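Local coordinates for ribosomal silencing factor RsfS (Chromobacterium violaceum, PDB 2ID1), which probably silences ribosomes by binding ribosomal protein uL14 of the large subunit, blocking its association with the small subunit and so repressing translation, at residues P92-D96 with P109-A115. Residues are numbered along the deposited sequence; the frame is centred on the assembly and turned at random.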
loop_
_atom_site.group_PDB
_atom_site.type_symbol
_atom_site.label_atom_id
_atom_site.label_comp_id
_atom_site.label_asym_id
_atom_site.label_seq_id
_atom_site.Cartn_x
_atom_site.Cartn_y
_atom_site.Cartn_z
ATOM N N PRO A 92 5.638 9.731 1.853
ATOM C CA PRO A 92 7.039 9.431 2.173
ATOM C C PRO A 92 7.394 9.601 3.655
ATOM O O PRO A 92 7.980 8.695 4.271
ATOM C CB PRO A 92 7.813 10.392 1.270
ATOM C CG PRO A 92 6.865 11.548 1.120
ATOM C CD PRO A 92 5.552 10.857 0.909
ATOM N N ALA A 93 7.039 10.759 4.223
ATOM C CA ALA A 93 7.297 11.050 5.642
ATOM C C ALA A 93 6.534 10.079 6.542
ATOM O O ALA A 93 7.005 9.722 7.620
ATOM C CB ALA A 93 6.896 12.488 5.969
ATOM N N VAL A 94 5.353 9.660 6.096
ATOM C CA VAL A 94 4.555 8.730 6.868
ATOM C C VAL A 94 5.161 7.339 6.803
ATOM O O VAL A 94 5.373 6.700 7.837
ATOM C CB VAL A 94 3.109 8.677 6.371
ATOM C CG1 VAL A 94 2.306 7.674 7.197
ATOM C CG2 VAL A 94 2.489 10.057 6.481
ATOM N N ARG A 95 5.455 6.863 5.599
ATOM C CA ARG A 95 6.051 5.536 5.454
ATOM C C ARG A 95 7.289 5.430 6.350
ATOM O O ARG A 95 7.382 4.530 7.182
ATOM C CB ARG A 95 6.419 5.295 3.998
ATOM C CG ARG A 95 6.893 3.902 3.676
ATOM C CD ARG A 95 6.952 3.763 2.168
ATOM N NE ARG A 95 7.381 2.456 1.701
ATOM C CZ ARG A 95 7.348 2.084 0.425
ATOM N NH1 ARG A 95 7.767 0.882 0.063
ATOM N NH2 ARG A 95 6.892 2.906 -0.501
ATOM N N ASP A 96 8.221 6.366 6.196
ATOM C CA ASP A 96 9.435 6.373 7.000
ATOM C C ASP A 96 9.164 6.381 8.514
ATOM O O ASP A 96 9.849 5.696 9.267
ATOM C CB ASP A 96 10.305 7.581 6.625
ATOM C CG ASP A 96 11.103 8.137 7.821
ATOM O OD1 ASP A 96 11.959 7.412 8.376
ATOM O OD2 ASP A 96 10.866 9.308 8.208
ATOM N N PRO A 109 12.381 2.328 1.979
ATOM C CA PRO A 109 13.151 3.096 0.989
ATOM C C PRO A 109 13.752 4.374 1.577
ATOM O O PRO A 109 13.167 4.983 2.470
ATOM C CB PRO A 109 12.124 3.370 -0.110
ATOM C CG PRO A 109 10.833 3.437 0.646
ATOM C CD PRO A 109 10.951 2.290 1.629
ATOM N N SER A 110 14.930 4.758 1.091
ATOM C CA SER A 110 15.610 5.958 1.569
ATOM C C SER A 110 14.665 7.156 1.609
ATOM O O SER A 110 13.837 7.325 0.721
ATOM C CB SER A 110 16.798 6.289 0.661
ATOM O OG SER A 110 17.357 7.555 0.988
ATOM N N PHE A 111 14.776 7.983 2.644
ATOM C CA PHE A 111 13.926 9.161 2.735
ATOM C C PHE A 111 14.806 10.404 2.702
ATOM O O PHE A 111 15.166 10.901 1.626
ATOM C CB PHE A 111 13.104 9.146 4.030
ATOM C CG PHE A 111 12.149 10.317 4.170
ATOM C CD1 PHE A 111 11.877 10.859 5.426
ATOM C CD2 PHE A 111 11.525 10.880 3.053
ATOM C CE1 PHE A 111 10.997 11.936 5.575
ATOM C CE2 PHE A 111 10.639 11.961 3.191
ATOM C CZ PHE A 111 10.382 12.491 4.455
ATOM N N ALA A 112 15.155 10.889 3.891
ATOM C CA ALA A 112 15.983 12.081 4.057
ATOM C C ALA A 112 15.431 13.296 3.305
ATOM O O ALA A 112 16.051 13.795 2.352
ATOM C CB ALA A 112 17.427 11.795 3.617
ATOM N N VAL A 113 14.259 13.763 3.733
ATOM C CA VAL A 113 13.624 14.933 3.121
ATOM C C VAL A 113 12.950 15.807 4.188
ATOM O O VAL A 113 12.762 17.010 3.988
ATOM C CB VAL A 113 12.562 14.522 2.062
ATOM C CG1 VAL A 113 12.068 15.764 1.318
ATOM C CG2 VAL A 113 13.148 13.501 1.091
ATOM N N GLY A 114 12.597 15.189 5.314
ATOM C CA GLY A 114 11.950 15.911 6.397
ATOM C C GLY A 114 10.751 15.182 6.982
ATOM O O GLY A 114 9.849 14.769 6.243
ATOM N N ALA A 115 10.748 15.022 8.310
ATOM C CA ALA A 115 9.663 14.348 9.039
ATOM C C ALA A 115 9.684 14.663 10.549
ATOM O O ALA A 115 9.546 13.758 11.381
ATOM C CB ALA A 115 9.741 12.826 8.816
#
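Phe111 places CG opposite its own backbone N and beside the carbonyl carbon (chi1 -178°), which carries the ring off the loop 109-115 against the first turn of helix 92-98, while Arg95, also anti at chi1 (-173°) and extended from CG to NE, runs out from that turn to meet Pro109. The phenyl ring is the main apolar piece. Phe111 CZ comes to 3.6 Å from Ala93 CA, with the methyl of Ala93 close by. On the Pro92 side, Phe111 CE2 lies 3.8 Å from Pro92 CB. One ring face is turned to the Pro92 carbonyl and the opposite face to the backbone N of Val113, so the ring sits between helix backbone and its own loop. The side chains of Asp96 and Phe111 cross at about a right angle, and Asp96 OD2 approaches Phe111 CD1 obliquely, at 3.3 Å. The carboxylate and ring planes are 35° apart. Beyond the ring the loop curls round, and Ala115 CB closes on Ala93 CB at 4.0 Å.

At the other end, Pro109 CG sits 3.7 Å above the Arg95 guanidinium plane, over its centre, and Pro109 CD is 3.6 Å from Arg95 NE. The guanidinium is held from outside both segments: a salt bridge to Glu101 and hydrogen bonds to Thr41 OG1 and Asp21 O probably fix its orientation, giving the proline a flat surface to rest on.

The loop, following helix 100-103, thus folds back at the protein surface over helix 92-98, whose Pro92 and Arg95 also touch Thr41 and Val39 of the sheet strand 36-41.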